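Local coordinates for CPXV018 protein (Cowpox virus, PDB 4PDC) that probably acts as a secreted viral MHC class I-like decoy that binds the natural killer cell receptor NKG2D and blunts recognition of infected cells, at residues Q95-V106 with K114-E122. The protein carries 2 engineered substitutions. Residues are numbered along the deposited sequence; the frame is centred on the assembly and turned at random.
Sequences QDYLYNGEEYTV and KNMWLTTSE. Engineered in segment 95-106: D96 (natural residue Phe).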
ATOM      1  N   GLN E  95      -9.732   0.126 -16.386  1.00 21.93           N
ATOM      2  CA  GLN E  95      -8.384  -0.122 -16.874  1.00 21.60           C
ATOM      3  C   GLN E  95      -8.413  -0.883 -18.187  1.00 25.96           C
ATOM      4  O   GLN E  95      -9.276  -1.735 -18.410  1.00 22.95           O
ATOM      5  CB  GLN E  95      -7.546  -0.877 -15.830  1.00 18.61           C
ATOM      6  CG  GLN E  95      -8.045  -2.267 -15.465  1.00 22.48           C
ATOM      7  CD  GLN E  95      -7.141  -2.975 -14.460  1.00 31.39           C
ATOM      8  OE1 GLN E  95      -6.285  -2.355 -13.820  1.00 22.85           O
ATOM      9  NE2 GLN E  95      -7.327  -4.284 -14.320  1.00 33.95           N
ATOM     10  N   ASP E  96      -7.464  -0.545 -19.053  1.00 19.56           N
ATOM     11  CA  ASP E  96      -7.356  -1.141 -20.377  1.00 23.21           C
ATOM     12  C   ASP E  96      -5.921  -1.560 -20.639  1.00 20.85           C
ATOM     13  O   ASP E  96      -4.981  -0.955 -20.119  1.00 16.26           O
ATOM     14  CB  ASP E  96      -7.811  -0.156 -21.458  1.00 22.27           C
ATOM     15  CG  ASP E  96      -9.286   0.172 -21.366  1.00 29.57           C
ATOM     16  OD1 ASP E  96     -10.087  -0.748 -21.096  1.00 35.45           O
ATOM     17  OD2 ASP E  96      -9.640   1.353 -21.566  1.00 31.38           O
ATOM     18  N   TYR E  97      -5.772  -2.600 -21.449  1.00 15.26           N
ATOM     19  CA  TYR E  97      -4.474  -3.073 -21.906  1.00 16.09           C
ATOM     20  C   TYR E  97      -4.453  -3.065 -23.429  1.00 18.85           C
ATOM     21  O   TYR E  97      -5.359  -3.621 -24.054  1.00 18.14           O
ATOM     22  CB  TYR E  97      -4.193  -4.486 -21.401  1.00 17.29           C
ATOM     23  CG  TYR E  97      -4.403  -4.695 -19.921  1.00 19.72           C
ATOM     24  CD1 TYR E  97      -5.670  -4.947 -19.409  1.00 19.79           C
ATOM     25  CD2 TYR E  97      -3.332  -4.667 -19.037  1.00 18.62           C
ATOM     26  CE1 TYR E  97      -5.865  -5.152 -18.058  1.00 22.85           C
ATOM     27  CE2 TYR E  97      -3.516  -4.870 -17.685  1.00 20.70           C
ATOM     28  CZ  TYR E  97      -4.786  -5.113 -17.200  1.00 20.85           C
ATOM     29  OH  TYR E  97      -4.977  -5.319 -15.852  1.00 24.95           O
ATOM     30  N   LEU E  98      -3.429  -2.448 -24.017  1.00 14.66           N
ATOM     31  CA  LEU E  98      -3.282  -2.416 -25.472  1.00 20.71           C
ATOM     32  C   LEU E  98      -1.968  -3.049 -25.900  1.00 17.15           C
ATOM     33  O   LEU E  98      -0.916  -2.790 -25.309  1.00 15.93           O
ATOM     34  CB  LEU E  98      -3.335  -0.984 -26.020  1.00 18.74           C
ATOM     35  CG  LEU E  98      -4.451  -0.050 -25.561  1.00 24.83           C
ATOM     36  CD1 LEU E  98      -4.214   1.352 -26.098  1.00 31.08           C
ATOM     37  CD2 LEU E  98      -5.784  -0.578 -26.024  1.00 24.75           C
ATOM     38  N   TYR E  99      -2.047  -3.880 -26.934  1.00 15.72           N
ATOM     39  CA  TYR E  99      -0.873  -4.411 -27.605  1.00 18.67           C
ATOM     40  C   TYR E  99      -0.895  -3.908 -29.044  1.00 22.10           C
ATOM     41  O   TYR E  99      -1.801  -4.243 -29.808  1.00 18.15           O
ATOM     42  CB  TYR E  99      -0.856  -5.939 -27.560  1.00 19.19           C
ATOM     43  CG  TYR E  99       0.393  -6.545 -28.157  1.00 23.54           C
ATOM     44  CD1 TYR E  99       0.455  -6.868 -29.505  1.00 25.80           C
ATOM     45  CD2 TYR E  99       1.516  -6.780 -27.376  1.00 22.25           C
ATOM     46  CE1 TYR E  99       1.598  -7.413 -30.056  1.00 24.47           C
ATOM     47  CE2 TYR E  99       2.662  -7.329 -27.918  1.00 22.72           C
ATOM     48  CZ  TYR E  99       2.696  -7.643 -29.258  1.00 26.85           C
ATOM     49  OH  TYR E  99       3.832  -8.188 -29.802  1.00 29.33           O
ATOM     50  N   ASN E 100       0.096  -3.097 -29.400  1.00 19.00           N
ATOM     51  CA  ASN E 100       0.115  -2.419 -30.692  1.00 17.34           C
ATOM     52  C   ASN E 100      -1.205  -1.687 -30.953  1.00 24.69           C
ATOM     53  O   ASN E 100      -1.749  -1.723 -32.055  1.00 20.15           O
ATOM     54  CB  ASN E 100       0.418  -3.420 -31.808  1.00 18.40           C
ATOM     55  CG  ASN E 100       1.829  -3.988 -31.705  1.00 18.42           C
ATOM     56  OD1 ASN E 100       2.710  -3.375 -31.105  1.00 19.63           O
ATOM     57  ND2 ASN E 100       2.046  -5.159 -32.286  1.00 23.08           N
ATOM     58  N   GLY E 101      -1.711  -1.024 -29.918  1.00 19.11           N
ATOM     59  CA  GLY E 101      -2.874  -0.164 -30.049  1.00 22.08           C
ATOM     60  C   GLY E 101      -4.203  -0.888 -29.983  1.00 25.95           C
ATOM     61  O   GLY E 101      -5.254  -0.248 -29.980  1.00 24.82           O
ATOM     62  N   GLU E 102      -4.165  -2.217 -29.924  1.00 23.34           N
ATOM     63  CA  GLU E 102      -5.383  -3.021 -29.907  1.00 21.40           C
ATOM     64  C   GLU E 102      -5.686  -3.545 -28.509  1.00 25.31           C
ATOM     65  O   GLU E 102      -4.843  -4.200 -27.887  1.00 20.68           O
ATOM     66  CB  GLU E 102      -5.257  -4.187 -30.887  1.00 28.51           C
ATOM     67  CG  GLU E 102      -6.464  -5.105 -30.918  1.00 36.34           C
ATOM     68  CD  GLU E 102      -6.367  -6.149 -32.013  1.00 50.28           C
ATOM     69  OE1 GLU E 102      -6.433  -5.770 -33.203  1.00 53.61           O
ATOM     70  OE2 GLU E 102      -6.221  -7.347 -31.684  1.00 56.44           O
ATOM     71  N   GLU E 103      -6.891  -3.259 -28.021  1.00 19.84           N
ATOM     72  CA  GLU E 103      -7.311  -3.711 -26.698  1.00 21.48           C
ATOM     73  C   GLU E 103      -7.333  -5.227 -26.610  1.00 22.97           C
ATOM     74  O   GLU E 103      -7.705  -5.913 -27.559  1.00 23.40           O
ATOM     75  CB  GLU E 103      -8.700  -3.173 -26.340  1.00 28.87           C
ATOM     76  CG  GLU E 103      -8.692  -1.867 -25.571  1.00 34.38           C
ATOM     77  CD  GLU E 103      -9.956  -1.659 -24.754  1.00 39.93           C
ATOM     78  OE1 GLU E 103     -10.120  -2.350 -23.722  1.00 41.37           O
ATOM     79  OE2 GLU E 103     -10.781  -0.803 -25.138  1.00 49.33           O
ATOM     80  N   TYR E 104      -6.939  -5.744 -25.454  1.00 21.26           N
ATOM     81  CA  TYR E 104      -7.060  -7.166 -25.189  1.00 20.13           C
ATOM     82  C   TYR E 104      -7.256  -7.378 -23.695  1.00 20.08           C
ATOM     83  O   TYR E 104      -6.959  -6.493 -22.886  1.00 18.12           O
ATOM     84  CB  TYR E 104      -5.834  -7.926 -25.710  1.00 21.72           C
ATOM     85  CG  TYR E 104      -4.530  -7.665 -24.980  1.00 21.02           C
ATOM     86  CD1 TYR E 104      -3.870  -6.445 -25.090  1.00 21.46           C
ATOM     87  CD2 TYR E 104      -3.938  -8.658 -24.215  1.00 19.71           C
ATOM     88  CE1 TYR E 104      -2.671  -6.219 -24.432  1.00 14.20           C
ATOM     89  CE2 TYR E 104      -2.742  -8.442 -23.556  1.00 15.96           C
ATOM     90  CZ  TYR E 104      -2.116  -7.223 -23.665  1.00 14.97           C
ATOM     91  OH  TYR E 104      -0.922  -7.019 -23.011  1.00 13.45           O
ATOM     92  N   THR E 105      -7.795  -8.538 -23.337  1.00 18.46           N
ATOM     93  CA  THR E 105      -8.067  -8.855 -21.940  1.00 21.91           C
ATOM     94  C   THR E 105      -7.776 -10.314 -21.611  1.00 20.34           C
ATOM     95  O   THR E 105      -7.739 -10.694 -20.442  1.00 22.09           O
ATOM     96  CB  THR E 105      -9.540  -8.564 -21.578  1.00 22.12           C
ATOM     97  OG1 THR E 105     -10.393  -9.496 -22.256  1.00 23.24           O
ATOM     98  CG2 THR E 105      -9.926  -7.146 -21.971  1.00 25.29           C
ATOM     99  N   VAL E 106      -7.573 -11.128 -22.643  1.00 23.32           N
ATOM    100  CA  VAL E 106      -7.428 -12.568 -22.464  1.00 21.10           C
ATOM    101  C   VAL E 106      -5.963 -12.997 -22.443  1.00 24.91           C
ATOM    102  O   VAL E 106      -5.199 -12.704 -23.363  1.00 23.61           O
ATOM    103  CB  VAL E 106      -8.161 -13.340 -23.579  1.00 26.35           C
ATOM    104  CG1 VAL E 106      -8.014 -14.844 -23.381  1.00 25.25           C
ATOM    105  CG2 VAL E 106      -9.635 -12.955 -23.606  1.00 28.02           C
ATOM    106  N   LYS E 114       3.341  -9.750 -24.176  1.00 16.41           N
ATOM    107  CA  LYS E 114       1.920  -9.423 -24.190  1.00 15.65           C
ATOM    108  C   LYS E 114       1.200 -10.010 -22.975  1.00 16.82           C
ATOM    109  O   LYS E 114       0.429  -9.321 -22.301  1.00 16.67           O
ATOM    110  CB  LYS E 114       1.283  -9.933 -25.483  1.00 20.54           C
ATOM    111  CG  LYS E 114      -0.159  -9.519 -25.680  1.00 20.47           C
ATOM    112  CD  LYS E 114      -0.704 -10.054 -26.996  1.00 22.73           C
ATOM    113  CE  LYS E 114      -2.129  -9.590 -27.241  1.00 24.48           C
ATOM    114  NZ  LYS E 114      -2.697 -10.165 -28.490  1.00 26.06           N
ATOM    115  N   ASN E 115       1.458 -11.280 -22.687  1.00 14.24           N
ATOM    116  CA  ASN E 115       0.831 -11.934 -21.543  1.00 15.14           C
ATOM    117  C   ASN E 115       1.338 -11.409 -20.205  1.00 13.48           C
ATOM    118  O   ASN E 115       0.552 -11.181 -19.287  1.00 14.71           O
ATOM    119  CB  ASN E 115       1.048 -13.447 -21.619  1.00 20.17           C
ATOM    120  CG  ASN E 115       0.099 -14.121 -22.596  1.00 27.46           C
ATOM    121  OD1 ASN E 115      -1.052 -13.706 -22.749  1.00 22.82           O
ATOM    122  ND2 ASN E 115       0.578 -15.167 -23.258  1.00 24.63           N
ATOM    123  N   MET E 116       2.647 -11.225 -20.089  1.00 14.19           N
ATOM    124  CA  MET E 116       3.226 -10.729 -18.847  1.00 15.83           C
ATOM    125  C   MET E 116       2.721  -9.321 -18.545  1.00 15.36           C
ATOM    126  O   MET E 116       2.433  -8.979 -17.395  1.00 14.90           O
ATOM    127  CB  MET E 116       4.750 -10.735 -18.928  1.00 17.26           C
ATOM    128  CG  MET E 116       5.427 -10.394 -17.614  1.00 23.77           C
ATOM    129  SD  MET E 116       7.220 -10.270 -17.754  1.00 35.74           S
ATOM    130  CE  MET E 116       7.630 -11.912 -18.352  1.00 45.72           C
ATOM    131  N   TRP E 117       2.625  -8.506 -19.587  1.00 12.48           N
ATOM    132  CA  TRP E 117       2.124  -7.144 -19.457  1.00 15.47           C
ATOM    133  C   TRP E 117       0.699  -7.152 -18.911  1.00 14.04           C
ATOM    134  O   TRP E 117       0.347  -6.351 -18.046  1.00 11.48           O
ATOM    135  CB  TRP E 117       2.179  -6.443 -20.815  1.00 12.64           C
ATOM    136  CG  TRP E 117       1.750  -5.006 -20.801  1.00 12.35           C
ATOM    137  CD1 TRP E 117       0.522  -4.516 -21.136  1.00 12.04           C
ATOM    138  CD2 TRP E 117       2.550  -3.871 -20.446  1.00 14.43           C
ATOM    139  NE1 TRP E 117       0.507  -3.146 -21.015  1.00 14.64           N
ATOM    140  CE2 TRP E 117       1.739  -2.726 -20.589  1.00 13.81           C
ATOM    141  CE3 TRP E 117       3.873  -3.713 -20.023  1.00 11.41           C
ATOM    142  CZ2 TRP E 117       2.209  -1.441 -20.330  1.00 14.26           C
ATOM    143  CZ3 TRP E 117       4.337  -2.435 -19.763  1.00 15.87           C
ATOM    144  CH2 TRP E 117       3.507  -1.317 -19.917  1.00 14.11           C
ATOM    145  N   LEU E 118      -0.104  -8.079 -19.417  1.00 13.03           N
ATOM    146  CA  LEU E 118      -1.502  -8.209 -19.024  1.00 13.36           C
ATOM    147  C   LEU E 118      -1.648  -8.658 -17.578  1.00 15.88           C
ATOM    148  O   LEU E 118      -2.507  -8.157 -16.850  1.00 15.15           O
ATOM    149  CB  LEU E 118      -2.222  -9.204 -19.946  1.00 13.94           C
ATOM    150  CG  LEU E 118      -3.682  -9.540 -19.612  1.00 15.98           C
ATOM    151  CD1 LEU E 118      -4.582  -8.320 -19.756  1.00 16.70           C
ATOM    152  CD2 LEU E 118      -4.187 -10.675 -20.493  1.00 24.05           C
ATOM    153  N   THR E 119      -0.816  -9.606 -17.164  1.00 11.16           N
ATOM    154  CA  THR E 119      -0.966 -10.195 -15.843  1.00 15.63           C
ATOM    155  C   THR E 119      -0.192  -9.466 -14.746  1.00 15.23           C
ATOM    156  O   THR E 119      -0.335  -9.819 -13.576  1.00 16.44           O
ATOM    157  CB  THR E 119      -0.522 -11.669 -15.834  1.00 17.43           C
ATOM    158  OG1 THR E 119       0.873 -11.764 -16.153  1.00 19.94           O
ATOM    159  CG2 THR E 119      -1.327 -12.471 -16.842  1.00 21.12           C
ATOM    160  N   THR E 120       0.613  -8.462 -15.101  1.00 13.58           N
ATOM    161  CA  THR E 120       1.460  -7.794 -14.099  1.00 12.81           C
ATOM    162  C   THR E 120       1.335  -6.276 -14.021  1.00 15.49           C
ATOM    163  O   THR E 120       1.849  -5.669 -13.082  1.00 14.16           O
ATOM    164  CB  THR E 120       2.960  -8.089 -14.335  1.00 12.82           C
ATOM    165  OG1 THR E 120       3.403  -7.435 -15.532  1.00 12.89           O
ATOM    166  CG2 THR E 120       3.212  -9.582 -14.423  1.00 17.46           C
ATOM    167  N   SER E 121       0.686  -5.651 -14.997  1.00 11.68           N
ATOM    168  CA  SER E 121       0.618  -4.192 -15.024  1.00 15.43           C
ATOM    169  C   SER E 121      -0.100  -3.612 -13.800  1.00 12.04           C
ATOM    170  O   SER E 121       0.431  -2.727 -13.124  1.00 10.68           O
ATOM    171  CB  SER E 121      -0.070  -3.720 -16.306  1.00 14.31           C
ATOM    172  OG  SER E 121       0.835  -3.762 -17.396  1.00 13.97           O
ATOM    173  N   GLU E 122      -1.307  -4.099 -13.517  1.00 13.53           N
ATOM    174  CA  GLU E 122      -2.060  -3.619 -12.360  1.00 16.10           C
ATOM    175  C   GLU E 122      -1.258  -3.857 -11.083  1.00 14.09           C
ATOM    176  O   GLU E 122      -1.136  -2.977 -10.235  1.00 14.66           O
ATOM    177  CB  GLU E 122      -3.425  -4.312 -12.269  1.00 18.39           C
ATOM    178  CG  GLU E 122      -4.310  -3.779 -11.148  1.00 17.83           C
ATOM    179  CD  GLU E 122      -5.674  -4.447 -11.096  1.00 26.57           C
ATOM    180  OE1 GLU E 122      -5.949  -5.322 -11.943  1.00 29.79           O
ATOM    181  OE2 GLU E 122      -6.473  -4.094 -10.202  1.00 28.08           O
TER
HETATM  182  O   HOH W   1      -2.571  -6.379 -14.741  1.00 19.51           O
HETATM  183  O   HOH W   2      -5.473  -9.394 -29.100  1.00 35.26           O
HETATM  184  O   HOH W   3      -2.724 -11.747 -24.047  1.00 25.83           O
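L118 of helix 113-126 pushes one methyl onto the Y97 ring and the other against the T105-V106 backbone, so that its two branches fill separate hollows. L118 CD1 sits over the centre of the Y97 ring, 3.6 Å from the ring centroid, a CH-pi contact; L118 CD2 lies 3.5 Å from V106 C. A branched leucine can serve both sites, while S121, with its small side chain, lets the Y97 ring edge come close to its CB.

One turn earlier, K114 threads its aliphatic chain between two tyrosines. With CG anti to the backbone N (chi1 -174°) and every later torsion extended, it lays CD over the face of Y99, and K114 CE over the face of Y104, 3.8 Å from the Y104 centroid. Lysine suits this groove because its greasy stem packs on rings while NZ reaches a water, which is weakly bonded to E102. Y104 runs past K114 in the reverse direction, and Y104 OH donates to K114 O at 2.8 Å; that carbonyl also accepts from L118 N. Y104 OH also meets the edge of the W117 indole, 3.4 Å from W117 CD1; the indole NE1 is hydrogen-bonded to T79 O.

At the far end, Q95 NE2 donates to E122 OE1 at 2.9 Å, from above the carboxylate plane. Y80 holds Q95 OE1 and K126 pairs with E122 OE2, while a water links Y97 OH to L118 O and E122 N.

Helix and sheet edge, as in an MHC-like platform, thus meet mostly through CH-pi and aliphatic-aromatic packing, with the polar groups of Y104, Q95 and E122 all paired.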